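Long-range contacts in sialyltransferase 0160 (Photobacterium damselae, PDB 4R84), which probably transfers sialic acid from CMP-sialic acid to galactose-containing acceptors, forming alpha-2,6 linkages, and has the two-domain architecture of GT-B glycosyltransferases: residues D235-Y240 with A450-F455; Y244-T249 with A304-L309; D289-F294 with S316-P321; E297-V302 with M488-I493. All coordinates share one frame; numbering follows the deposited sequence.

Contact 1. Residues D235-Y240 with A450-F455; sequences DGSSEY and ASSLYF. With CSF (cytidine-5'-monophosphate-3-fluoro-N-acetyl-neuraminic acid), chain E.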
# COMPACT_ATOMS: atom_id res chain seq x y z
N ASP A 235 2.30 -5.12 7.07
CA ASP A 235 2.51 -6.17 6.07
C ASP A 235 1.74 -7.45 6.38
O ASP A 235 1.63 -8.33 5.54
CB ASP A 235 3.99 -6.46 5.84
CG ASP A 235 4.70 -6.94 7.07
OD1 ASP A 235 4.08 -7.01 8.14
OD2 ASP A 235 5.91 -7.23 6.93
N GLY A 236 1.26 -7.58 7.61
CA GLY A 236 0.47 -8.74 7.96
C GLY A 236 0.34 -8.97 9.45
O GLY A 236 0.21 -8.04 10.22
N SER A 237 0.37 -10.23 9.84
CA SER A 237 0.12 -10.57 11.23
C SER A 237 1.22 -10.07 12.17
O SER A 237 0.97 -9.86 13.35
CB SER A 237 -0.06 -12.08 11.36
OG SER A 237 1.08 -12.76 10.87
N SER A 238 2.42 -9.87 11.64
CA SER A 238 3.57 -9.57 12.48
C SER A 238 3.39 -8.29 13.32
O SER A 238 3.77 -8.27 14.48
CB SER A 238 4.84 -9.48 11.63
OG SER A 238 5.51 -8.25 11.79
N GLU A 239 2.79 -7.25 12.74
CA GLU A 239 2.54 -6.01 13.49
C GLU A 239 1.59 -6.25 14.66
O GLU A 239 1.66 -5.56 15.66
CB GLU A 239 1.97 -4.92 12.58
CG GLU A 239 3.02 -4.17 11.75
CD GLU A 239 3.23 -4.78 10.37
OE1 GLU A 239 2.68 -5.88 10.11
OE2 GLU A 239 3.95 -4.16 9.54
N TYR A 240 0.67 -7.20 14.50
CA TYR A 240 -0.34 -7.47 15.53
C TYR A 240 0.24 -8.33 16.64
O TYR A 240 -0.04 -8.08 17.81
CB TYR A 240 -1.59 -8.12 14.87
CG TYR A 240 -2.19 -7.06 13.98
CD1 TYR A 240 -1.66 -6.81 12.72
CD2 TYR A 240 -3.22 -6.23 14.44
CE1 TYR A 240 -2.14 -5.78 11.93
CE2 TYR A 240 -3.72 -5.22 13.65
CZ TYR A 240 -3.17 -4.99 12.40
OH TYR A 240 -3.64 -3.97 11.59
N ALA A 450 -1.74 -22.18 8.53
CA ALA A 450 -1.62 -20.81 9.01
C ALA A 450 -0.65 -19.99 8.20
O ALA A 450 0.38 -20.50 7.75
CB ALA A 450 -1.21 -20.78 10.46
N SER A 451 -1.01 -18.74 8.00
CA SER A 451 -0.19 -17.78 7.27
C SER A 451 -0.76 -16.40 7.55
O SER A 451 -1.93 -16.26 7.94
CB SER A 451 -0.19 -18.06 5.78
OG SER A 451 0.30 -16.94 5.06
N SER A 452 0.08 -15.38 7.37
CA SER A 452 -0.32 -13.99 7.51
C SER A 452 -1.51 -13.65 6.61
O SER A 452 -2.26 -12.72 6.87
CB SER A 452 0.89 -13.08 7.21
OG SER A 452 0.54 -11.73 7.36
N LEU A 453 -1.66 -14.41 5.53
CA LEU A 453 -2.72 -14.14 4.57
C LEU A 453 -4.11 -14.21 5.21
O LEU A 453 -5.06 -13.62 4.69
CB LEU A 453 -2.62 -15.12 3.38
CG LEU A 453 -2.94 -16.61 3.61
CD1 LEU A 453 -4.43 -16.91 3.46
CD2 LEU A 453 -2.09 -17.45 2.63
N TYR A 454 -4.25 -14.93 6.33
CA TYR A 454 -5.57 -15.07 6.96
C TYR A 454 -6.02 -13.79 7.66
O TYR A 454 -7.19 -13.67 8.04
CB TYR A 454 -5.57 -16.25 7.95
CG TYR A 454 -5.76 -17.55 7.22
CD1 TYR A 454 -7.03 -17.99 6.87
CD2 TYR A 454 -4.66 -18.30 6.82
CE1 TYR A 454 -7.20 -19.16 6.15
CE2 TYR A 454 -4.82 -19.45 6.11
CZ TYR A 454 -6.08 -19.89 5.78
OH TYR A 454 -6.21 -21.05 5.06
N PHE A 455 -5.12 -12.82 7.80
CA PHE A 455 -5.49 -11.57 8.45
C PHE A 455 -6.27 -10.62 7.55
O PHE A 455 -6.81 -9.62 8.01
CB PHE A 455 -4.23 -10.87 8.97
CG PHE A 455 -3.92 -11.22 10.38
CD1 PHE A 455 -3.62 -12.54 10.72
CD2 PHE A 455 -3.97 -10.27 11.37
CE1 PHE A 455 -3.34 -12.88 12.02
CE2 PHE A 455 -3.69 -10.61 12.68
CZ PHE A 455 -3.38 -11.91 13.01
C5A CSF E . 6.75 -17.40 9.09
C4A CSF E . 7.12 -16.20 8.22
C2A CSF E . 6.36 -17.50 6.19
O6A CSF E . 6.00 -18.56 7.11
C6A CSF E . 5.60 -18.13 8.41
C3A CSF E . 7.48 -16.64 6.80
O4A CSF E . 8.22 -15.52 8.83
N5A CSF E . 6.33 -16.94 10.39
C7A CSF E . 5.25 -19.38 9.20
C8A CSF E . 4.10 -20.11 8.54
C9A CSF E . 3.60 -21.24 9.43
O9A CSF E . 2.50 -21.86 8.78
O8A CSF E . 3.03 -19.18 8.35
O7A CSF E . 6.38 -20.25 9.23
C1A CSF E . 6.84 -18.13 4.90
OBA CSF E . 7.10 -17.38 3.94
OAA CSF E . 6.99 -19.37 4.83
O1A CSF E . 5.27 -16.63 5.88
O2A CSF E . 2.88 -16.00 6.22
N1 CSF E . 1.56 -17.19 0.56
C2 CSF E . 0.66 -17.45 -0.49
N3 CSF E . 0.01 -18.63 -0.53
C4 CSF E . 0.22 -19.54 0.45
C5 CSF E . 1.11 -19.29 1.49
C6 CSF E . 1.80 -18.08 1.52
C3' CSF E . 1.98 -14.62 2.47
C2' CSF E . 1.45 -14.76 1.07
C1' CSF E . 2.28 -15.90 0.53
O4' CSF E . 3.46 -15.99 1.34
C4' CSF E . 3.44 -14.91 2.28
PA CSF E . 3.74 -17.00 5.49
O5' CSF E . 3.58 -16.58 3.97
C5' CSF E . 4.14 -15.35 3.55
O3' CSF E . 1.70 -13.33 3.00
O2' CSF E . 1.79 -13.60 0.29
N4 CSF E . -0.44 -20.73 0.41
O2 CSF E . 0.48 -16.58 -1.38
O3A CSF E . 3.46 -18.48 5.58
C10 CSF E . 6.84 -17.42 11.53
O10 CSF E . 7.77 -18.21 11.56
C11 CSF E . 6.18 -16.93 12.79
F3A CSF E . 8.64 -17.37 6.81
O HOH W 1 -0.40 -10.47 4.85

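Contact 2. Residues Y244-T249 with A304-L309; sequences YQWKDT and ANLHDL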
# COMPACT_ATOMS: atom_id res chain seq x y z
N TYR A 244 0.49 -7.20 20.42
CA TYR A 244 0.05 -8.12 21.47
C TYR A 244 1.11 -8.28 22.56
O TYR A 244 0.81 -8.23 23.75
CB TYR A 244 -0.28 -9.48 20.86
CG TYR A 244 -0.66 -10.51 21.88
CD1 TYR A 244 -1.97 -10.63 22.31
CD2 TYR A 244 0.29 -11.38 22.42
CE1 TYR A 244 -2.33 -11.59 23.27
CE2 TYR A 244 -0.06 -12.33 23.35
CZ TYR A 244 -1.37 -12.43 23.77
OH TYR A 244 -1.71 -13.39 24.70
N GLN A 245 2.36 -8.47 22.14
CA GLN A 245 3.45 -8.71 23.07
C GLN A 245 3.82 -7.45 23.85
O GLN A 245 4.44 -7.54 24.90
CB GLN A 245 4.67 -9.25 22.31
CG GLN A 245 4.48 -10.68 21.81
CD GLN A 245 5.57 -11.14 20.86
OE1 GLN A 245 6.19 -10.33 20.16
NE2 GLN A 245 5.82 -12.44 20.84
N TRP A 246 3.39 -6.30 23.35
CA TRP A 246 3.77 -5.00 23.91
C TRP A 246 2.67 -4.36 24.77
O TRP A 246 2.93 -3.45 25.55
CB TRP A 246 4.16 -4.07 22.74
CG TRP A 246 4.38 -2.63 23.05
CD1 TRP A 246 5.54 -2.05 23.49
CD2 TRP A 246 3.44 -1.57 22.88
NE1 TRP A 246 5.36 -0.69 23.63
CE2 TRP A 246 4.08 -0.37 23.26
CE3 TRP A 246 2.11 -1.52 22.46
CZ2 TRP A 246 3.43 0.86 23.23
CZ3 TRP A 246 1.47 -0.32 22.44
CH2 TRP A 246 2.13 0.87 22.82
N LYS A 247 1.44 -4.86 24.64
CA LYS A 247 0.26 -4.15 25.14
C LYS A 247 0.24 -4.01 26.67
O LYS A 247 -0.41 -3.10 27.19
CB LYS A 247 -1.03 -4.83 24.66
CG LYS A 247 -1.31 -6.23 25.23
CD LYS A 247 -2.65 -6.74 24.70
CE LYS A 247 -2.93 -8.21 25.07
NZ LYS A 247 -2.85 -8.44 26.54
N ASP A 248 0.94 -4.89 27.37
CA ASP A 248 0.92 -4.85 28.83
C ASP A 248 2.15 -4.16 29.42
O ASP A 248 2.28 -4.07 30.64
CB ASP A 248 0.81 -6.27 29.39
CG ASP A 248 -0.47 -6.97 28.95
OD1 ASP A 248 -1.54 -6.34 29.03
OD2 ASP A 248 -0.39 -8.14 28.51
N THR A 249 3.02 -3.64 28.56
CA THR A 249 4.22 -2.94 29.00
C THR A 249 3.87 -1.72 29.85
O THR A 249 3.09 -0.87 29.43
CB THR A 249 5.08 -2.50 27.79
OG1 THR A 249 5.40 -3.64 26.99
CG2 THR A 249 6.36 -1.84 28.26
N ALA A 304 -8.46 -3.78 24.90
CA ALA A 304 -8.59 -2.65 25.81
C ALA A 304 -7.25 -2.06 26.22
O ALA A 304 -7.17 -0.86 26.48
CB ALA A 304 -9.38 -3.06 27.05
N ASN A 305 -6.20 -2.88 26.26
CA ASN A 305 -4.89 -2.37 26.65
C ASN A 305 -4.18 -1.62 25.52
O ASN A 305 -3.02 -1.23 25.67
CB ASN A 305 -3.99 -3.51 27.12
CG ASN A 305 -4.33 -3.97 28.53
OD1 ASN A 305 -4.67 -3.16 29.39
ND2 ASN A 305 -4.25 -5.27 28.77
N LEU A 306 -4.87 -1.41 24.40
CA LEU A 306 -4.33 -0.62 23.30
C LEU A 306 -5.11 0.67 23.09
O LEU A 306 -4.84 1.42 22.15
CB LEU A 306 -4.31 -1.42 22.00
CG LEU A 306 -3.28 -2.55 21.91
CD1 LEU A 306 -3.39 -3.26 20.57
CD2 LEU A 306 -1.84 -2.07 22.15
N HIS A 307 -6.08 0.93 23.96
CA HIS A 307 -6.85 2.17 23.87
C HIS A 307 -5.94 3.38 24.02
O HIS A 307 -6.17 4.43 23.41
CB HIS A 307 -7.95 2.19 24.94
CG HIS A 307 -9.10 1.30 24.62
ND1 HIS A 307 -10.19 1.18 25.46
CD2 HIS A 307 -9.33 0.48 23.58
CE1 HIS A 307 -11.05 0.32 24.93
NE2 HIS A 307 -10.55 -0.12 23.79
N ASP A 308 -4.89 3.24 24.83
CA ASP A 308 -3.96 4.34 25.04
C ASP A 308 -3.15 4.61 23.77
O ASP A 308 -2.85 5.77 23.45
CB ASP A 308 -3.05 4.06 26.24
CG ASP A 308 -2.29 2.75 26.14
OD1 ASP A 308 -2.51 1.97 25.18
OD2 ASP A 308 -1.47 2.48 27.05
N LEU A 309 -2.80 3.55 23.04
CA LEU A 309 -2.12 3.73 21.75
C LEU A 309 -3.08 4.33 20.72
O LEU A 309 -2.71 5.24 19.96
CB LEU A 309 -1.55 2.41 21.24
CG LEU A 309 -0.88 2.55 19.87
CD1 LEU A 309 0.31 3.51 19.93
CD2 LEU A 309 -0.44 1.19 19.32

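Contact 3. Residues D289-F294 with S316-P321; sequences DTDYYF and SAKQMP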
# COMPACT_ATOMS: atom_id res chain seq x y z
N ASP A 289 3.84 14.47 8.65
CA ASP A 289 2.47 14.12 8.28
C ASP A 289 2.43 12.65 7.88
O ASP A 289 2.87 12.30 6.78
CB ASP A 289 1.97 15.01 7.15
CG ASP A 289 0.50 14.81 6.86
OD1 ASP A 289 -0.17 14.06 7.61
OD2 ASP A 289 -0.01 15.44 5.91
N THR A 290 1.87 11.82 8.76
CA THR A 290 1.96 10.37 8.65
C THR A 290 0.60 9.70 8.77
O THR A 290 -0.18 10.04 9.66
CB THR A 290 2.86 9.78 9.76
OG1 THR A 290 4.16 10.37 9.70
CG2 THR A 290 2.98 8.25 9.64
N ASP A 291 0.34 8.75 7.88
CA ASP A 291 -0.81 7.86 8.01
C ASP A 291 -0.29 6.46 8.32
O ASP A 291 0.62 5.98 7.63
CB ASP A 291 -1.63 7.82 6.72
CG ASP A 291 -2.26 9.15 6.38
OD1 ASP A 291 -2.68 9.87 7.31
OD2 ASP A 291 -2.34 9.46 5.18
N TYR A 292 -0.88 5.82 9.33
CA TYR A 292 -0.60 4.41 9.61
C TYR A 292 -1.78 3.60 9.11
O TYR A 292 -2.87 3.71 9.67
CB TYR A 292 -0.43 4.15 11.11
CG TYR A 292 0.62 4.95 11.83
CD1 TYR A 292 1.95 4.52 11.88
CD2 TYR A 292 0.28 6.10 12.52
CE1 TYR A 292 2.91 5.25 12.58
CE2 TYR A 292 1.22 6.83 13.21
CZ TYR A 292 2.54 6.41 13.24
OH TYR A 292 3.48 7.15 13.93
N TYR A 293 -1.60 2.84 8.03
CA TYR A 293 -2.68 2.02 7.52
C TYR A 293 -2.64 0.67 8.20
O TYR A 293 -1.71 -0.11 7.98
CB TYR A 293 -2.59 1.87 6.01
CG TYR A 293 -2.94 3.16 5.32
CD1 TYR A 293 -4.27 3.55 5.20
CD2 TYR A 293 -1.95 4.00 4.84
CE1 TYR A 293 -4.60 4.74 4.59
CE2 TYR A 293 -2.28 5.21 4.23
CZ TYR A 293 -3.61 5.56 4.11
OH TYR A 293 -3.97 6.74 3.52
N PHE A 294 -3.65 0.42 9.03
CA PHE A 294 -3.80 -0.84 9.74
C PHE A 294 -4.66 -1.80 8.92
O PHE A 294 -5.74 -1.42 8.47
CB PHE A 294 -4.47 -0.62 11.10
CG PHE A 294 -3.57 -0.06 12.17
CD1 PHE A 294 -3.18 1.27 12.16
CD2 PHE A 294 -3.20 -0.86 13.25
CE1 PHE A 294 -2.39 1.78 13.16
CE2 PHE A 294 -2.40 -0.36 14.26
CZ PHE A 294 -1.99 0.97 14.22
N SER A 316 -4.13 9.81 12.88
CA SER A 316 -3.09 9.24 12.02
C SER A 316 -3.33 7.75 11.77
O SER A 316 -2.83 7.20 10.78
CB SER A 316 -1.70 9.46 12.62
OG SER A 316 -1.36 10.84 12.62
N ALA A 317 -4.07 7.11 12.67
CA ALA A 317 -4.43 5.70 12.49
C ALA A 317 -5.55 5.58 11.47
O ALA A 317 -6.60 6.22 11.62
CB ALA A 317 -4.82 5.07 13.82
N LYS A 318 -5.34 4.77 10.44
CA LYS A 318 -6.30 4.60 9.36
C LYS A 318 -6.59 3.12 9.13
O LYS A 318 -5.74 2.26 9.41
CB LYS A 318 -5.76 5.20 8.06
CG LYS A 318 -5.39 6.69 8.09
CD LYS A 318 -6.58 7.57 8.39
CE LYS A 318 -6.38 8.97 7.81
NZ LYS A 318 -5.16 9.64 8.34
N GLN A 319 -7.76 2.81 8.57
CA GLN A 319 -8.07 1.44 8.16
C GLN A 319 -7.64 1.26 6.71
O GLN A 319 -8.01 2.04 5.83
CB GLN A 319 -9.57 1.13 8.33
CG GLN A 319 -10.01 -0.19 7.70
CD GLN A 319 -9.31 -1.39 8.30
OE1 GLN A 319 -9.23 -1.53 9.52
NE2 GLN A 319 -8.76 -2.25 7.44
N MET A 320 -6.82 0.25 6.46
CA MET A 320 -6.41 -0.08 5.10
C MET A 320 -7.64 -0.46 4.29
O MET A 320 -8.46 -1.27 4.74
CB MET A 320 -5.40 -1.23 5.14
CG MET A 320 -4.53 -1.38 3.94
SD MET A 320 -3.41 -2.78 4.16
CE MET A 320 -2.26 -2.15 5.39
N PRO A 321 -7.82 0.16 3.12
CA PRO A 321 -9.00 -0.10 2.29
C PRO A 321 -8.84 -1.36 1.46
O PRO A 321 -7.73 -1.69 1.05
CB PRO A 321 -9.06 1.14 1.39
CG PRO A 321 -7.63 1.55 1.23
CD PRO A 321 -6.95 1.21 2.54
O HOH W 2 0.39 12.90 11.19

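Contact 4. Residues E297-V302 with M488-I493; sequences EDYLDV and MLTLGI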
# COMPACT_ATOMS: atom_id res chain seq x y z
N GLU A 297 -7.65 -1.96 11.89
CA GLU A 297 -7.58 -0.80 12.76
C GLU A 297 -8.38 -1.04 14.04
O GLU A 297 -8.05 -0.50 15.09
CB GLU A 297 -8.08 0.47 12.06
CG GLU A 297 -7.88 1.71 12.92
CD GLU A 297 -8.61 2.94 12.39
OE1 GLU A 297 -9.39 2.81 11.43
OE2 GLU A 297 -8.41 4.04 12.96
N ASP A 298 -9.43 -1.85 13.94
CA ASP A 298 -10.27 -2.10 15.09
C ASP A 298 -9.56 -2.88 16.20
O ASP A 298 -10.07 -2.94 17.31
CB ASP A 298 -11.55 -2.83 14.67
CG ASP A 298 -11.26 -4.15 13.97
OD1 ASP A 298 -10.25 -4.24 13.25
OD2 ASP A 298 -12.07 -5.08 14.13
N TYR A 299 -8.37 -3.42 15.93
CA TYR A 299 -7.60 -4.06 16.98
C TYR A 299 -7.34 -3.06 18.10
O TYR A 299 -7.35 -3.42 19.27
CB TYR A 299 -6.28 -4.65 16.44
CG TYR A 299 -5.53 -5.46 17.47
CD1 TYR A 299 -6.19 -6.45 18.19
CD2 TYR A 299 -4.17 -5.27 17.70
CE1 TYR A 299 -5.52 -7.21 19.13
CE2 TYR A 299 -3.50 -6.04 18.63
CZ TYR A 299 -4.18 -7.00 19.35
OH TYR A 299 -3.54 -7.77 20.30
N LEU A 300 -7.16 -1.79 17.74
CA LEU A 300 -6.92 -0.75 18.73
C LEU A 300 -8.17 -0.46 19.57
O LEU A 300 -8.08 0.17 20.63
CB LEU A 300 -6.46 0.55 18.05
CG LEU A 300 -5.17 0.44 17.24
CD1 LEU A 300 -4.90 1.78 16.53
CD2 LEU A 300 -4.01 0.03 18.12
N ASP A 301 -9.33 -0.90 19.08
CA ASP A 301 -10.61 -0.77 19.80
C ASP A 301 -10.89 -1.99 20.66
O ASP A 301 -11.21 -1.86 21.85
CB ASP A 301 -11.78 -0.58 18.82
CG ASP A 301 -11.69 0.72 18.03
OD1 ASP A 301 -11.28 1.74 18.61
OD2 ASP A 301 -12.03 0.70 16.83
N VAL A 302 -10.82 -3.17 20.06
CA VAL A 302 -11.25 -4.39 20.76
C VAL A 302 -10.27 -4.83 21.84
O VAL A 302 -10.65 -5.50 22.80
CB VAL A 302 -11.48 -5.58 19.78
CG1 VAL A 302 -12.56 -5.23 18.77
CG2 VAL A 302 -10.19 -5.97 19.08
N MET A 488 -5.84 -13.49 16.75
CA MET A 488 -6.89 -13.86 15.82
C MET A 488 -8.21 -14.12 16.54
O MET A 488 -9.28 -13.80 16.02
CB MET A 488 -6.48 -15.10 15.02
CG MET A 488 -5.18 -14.92 14.27
SD MET A 488 -4.83 -16.33 13.22
CE MET A 488 -6.02 -16.06 11.94
N LEU A 489 -8.14 -14.71 17.73
CA LEU A 489 -9.35 -14.91 18.54
C LEU A 489 -9.98 -13.57 18.95
O LEU A 489 -11.18 -13.40 18.81
CB LEU A 489 -9.02 -15.75 19.78
CG LEU A 489 -8.72 -17.24 19.55
CD1 LEU A 489 -8.16 -17.89 20.80
CD2 LEU A 489 -9.96 -18.01 19.09
N THR A 490 -9.16 -12.64 19.43
CA THR A 490 -9.63 -11.31 19.84
C THR A 490 -10.27 -10.55 18.67
O THR A 490 -11.25 -9.82 18.84
CB THR A 490 -8.47 -10.47 20.43
OG1 THR A 490 -7.99 -11.11 21.62
CG2 THR A 490 -8.91 -9.05 20.77
N LEU A 491 -9.68 -10.72 17.49
CA LEU A 491 -10.17 -10.09 16.27
C LEU A 491 -11.35 -10.83 15.64
O LEU A 491 -11.94 -10.36 14.68
CB LEU A 491 -9.03 -9.96 15.26
CG LEU A 491 -7.97 -8.91 15.56
CD1 LEU A 491 -6.80 -9.04 14.57
CD2 LEU A 491 -8.57 -7.51 15.50
N GLY A 492 -11.69 -12.01 16.16
CA GLY A 492 -12.83 -12.74 15.63
C GLY A 492 -12.57 -13.42 14.29
O GLY A 492 -13.50 -13.83 13.59
N ILE A 493 -11.30 -13.58 13.94
CA ILE A 493 -10.96 -14.21 12.68
C ILE A 493 -11.28 -15.68 12.77
O ILE A 493 -11.81 -16.27 11.84
CB ILE A 493 -9.48 -14.01 12.33
CG1 ILE A 493 -9.18 -12.52 12.20
CG2 ILE A 493 -9.13 -14.77 11.06
CD1 ILE A 493 -7.71 -12.20 12.01

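Contact 1. Residues D235-Y240 with A450-F455
Ser237 and Ser452 carry the polar part of this contact. Ser237 N, at the start of helix 237-246, donates to Ser452 OG across 2.9 Å, with an N-H...O angle of 152°. Ser452 OG is anti to its own backbone N (chi1 -179°) and reaches out to the other segment, where it also donates to a water that in turn donates to Asp235 O. One hydroxyl thus accepts from the backbone directly and is tied to it again through the water. Ser452 OG also lies 3.1 Å from Gly236 CA.

The apolar part rests on Phe455. Ser237 CB sits over one face of its ring, 3.6 Å from the centroid, a CH-pi contact. Beside it, Tyr240 CB touches Phe455 CE2 at 3.9 Å, the two ring planes inclined at 45°. Tyr240 OH turns elsewhere, bonding to Asp234 and the amide of Arg296.

Residues 450-453 hold the donor analogue CSF on their other flank. CSF O2A, a phosphate oxygen, is gripped twice: Ser451 OG donates to it at 3.0 Å, and Ser452 N donates to CSF O2A at 3.1 Å. Ala450 O accepts from the sugar hydroxyl CSF O9A at 2.7 Å and also from CSF O8A. Ser451 OG accepts from the Leu453 amide, an ST turn that fixes the hydroxyl beside the phosphate. The contact joins a loop following the parallel sheet of one Rossmann domain to a helix following a strand of the other, the interdomain cleft in which GT-B enzymes bind their nucleotide sugar.

Contact 2. Residues Y244-T249 with A304-L309
Trp246 meets Leu306 at the rim of its six-membered ring: Leu306 CD2 lies near the ring plane, 3.8 Å from Trp246 CZ3. Trp246 CZ3 is also approached by Leu309 CD2 at 4.0 Å, the two side chains lying roughly perpendicular. Trp246 CG stands anti to its backbone N (chi1 171°), which swings the indole toward the two leucines.

Lys247 follows, its CB 3.8 Å from Leu306 CD2 and near Asn305 CB. The backbones come close here as well, and the carbonyl oxygens of Lys247 and Asn305 share a donor, Lys252 NZ, which also forms a salt bridge with Asp308. Within the Rossmann-like domain this fastens the chain following helix 237-246 to the 3-10 turn 304-306 that leads into helix 307-313 and on to strand 317-319.

Asp248 comes next. Its OD1 lies 2.9 Å from Asn305 ND2, but the angle is poor for a hydrogen bond and the carboxylate and amide planes are 85° apart. The other oxygen, OD2, forms a salt bridge with Lys247 NZ at 3.2 Å. Thr249 completes a type I beta turn begun at Trp246: Thr249 N (3.0 Å) and Thr249 OG1 (2.9 Å) both donate to Trp246 O from the same face of the carbonyl.

Contact 3. Residues D289-F294 with S316-P321
Tyr292, Tyr293 and Phe294 pair with Ala317, Lys318 and Gln319 as neighbours in parallel strands, in the mixed sheet of the Rossmann-like domain. Strands 290-294 and 317-319 are joined through helices 299-302 and 307-313, a beta-alpha-beta crossover. Four backbone bonds knit them in zipper fashion: Tyr292 N to Ser316 O, Lys318 N to Tyr292 O, Phe294 N to Lys318 O and Met320 N to Phe294 O.

Lys318 runs along the sheet surface it shares with Tyr293. Its CB touches the tyrosine ring at CD1, 3.6 Å away, and CG lies 4.1 Å from Tyr293 CE1, still near Asp291 CB. Bends at chi2 (-62°) and chi4 (-59°) then turn the chain back along the neighbouring strand. CE comes within 3.8 Å of Asp291 OD1, and NZ reaches that oxygen at 2.7 Å in a salt bridge, approaching from above the carboxylate plane, 57° out of it. The ammonium has a second partner in Ser315 O. The Tyr293 ring in turn lies nearly parallel to that of Tyr233 on strand 225-233.

The opposite sheet surface carries Tyr292, Phe294 and Ala317, with Phe294 CE1 4.1 Å from Ala317 CB; Phe294 also packs on Tyr240 and Leu243 of helix 237-246. Past the paired residues, Met320 folds its CE back to 3.3 Å from Tyr293 O. Gln319 NE2 bonds to Leu295 O and donates to Met320 O at 2.9 Å, in the carbonyl plane on a lone pair.

Contact 4. Residues E297-V302 with M488-I493
Leu491 packs against Tyr299 where helix 483-490 gives way to a Schellman motif. Gly492, with positive phi (76°), turns the chain there, and two bonds reach back into the last turn: Ile493 N to Met488 O and Gly492 N to Leu489 O.

Apolar packing carries the contact. Leu491 CD2 lies 3.7 Å from Tyr299 CD1 and 3.8 Å from Tyr299 CB, and the two side chains meet roughly perpendicular. A chi1 of -173° carries the Tyr299 ring across to Leu491. Val302 adds to the cluster one turn further along helix 299-302: its CG2 is 4.2 Å from Leu491 CD2. Beyond this cluster, Tyr299 packs on Leu243 and Tyr244 of helix 237-246.

Polar links between the segments run through a third residue, since none of the hydrogen bonds crosses directly. Arg296 NH2 forms a salt bridge with Asp298 OD2 and a hydrogen bond with Leu491 O, so a single guanidinium ties the two segments together. Asp298 also works through its backbone, its carbonyl oxygen accepting from the amides of both Asp301 and Val302 and so holding the short helix in its turn.

Thr490 divides its branches between the two kinds of contact: OG1 bonds back to Gln486 O in its own helix, while CG2 meets Val302 CG2 at 3.7 Å and lies at the edge of the Tyr299 ring, 4.2 Å from Tyr299 CE1.

Helix 237-246 is the common thread: contact 1 uses its start and contact 2 the region where it runs out, their centres about 18 Å apart. Contact 4 lies between them, about 13 Å from the centre of contact 1 and 12 Å from that of contact 2, with Tyr299 touching both Tyr240 and Tyr244. Contact 3 sits in the sheet, its centre about 17, 18 and 16 Å from those of contacts 1, 2 and 4. Along the chain, contacts 2 and 3 cross each other within the loop closed by contact 1, whereas contact 4 crosses the other three. Chain-distant helix 483-490 is thereby packed against the Rossmann-like domain close to where contact 1 borders the donor site.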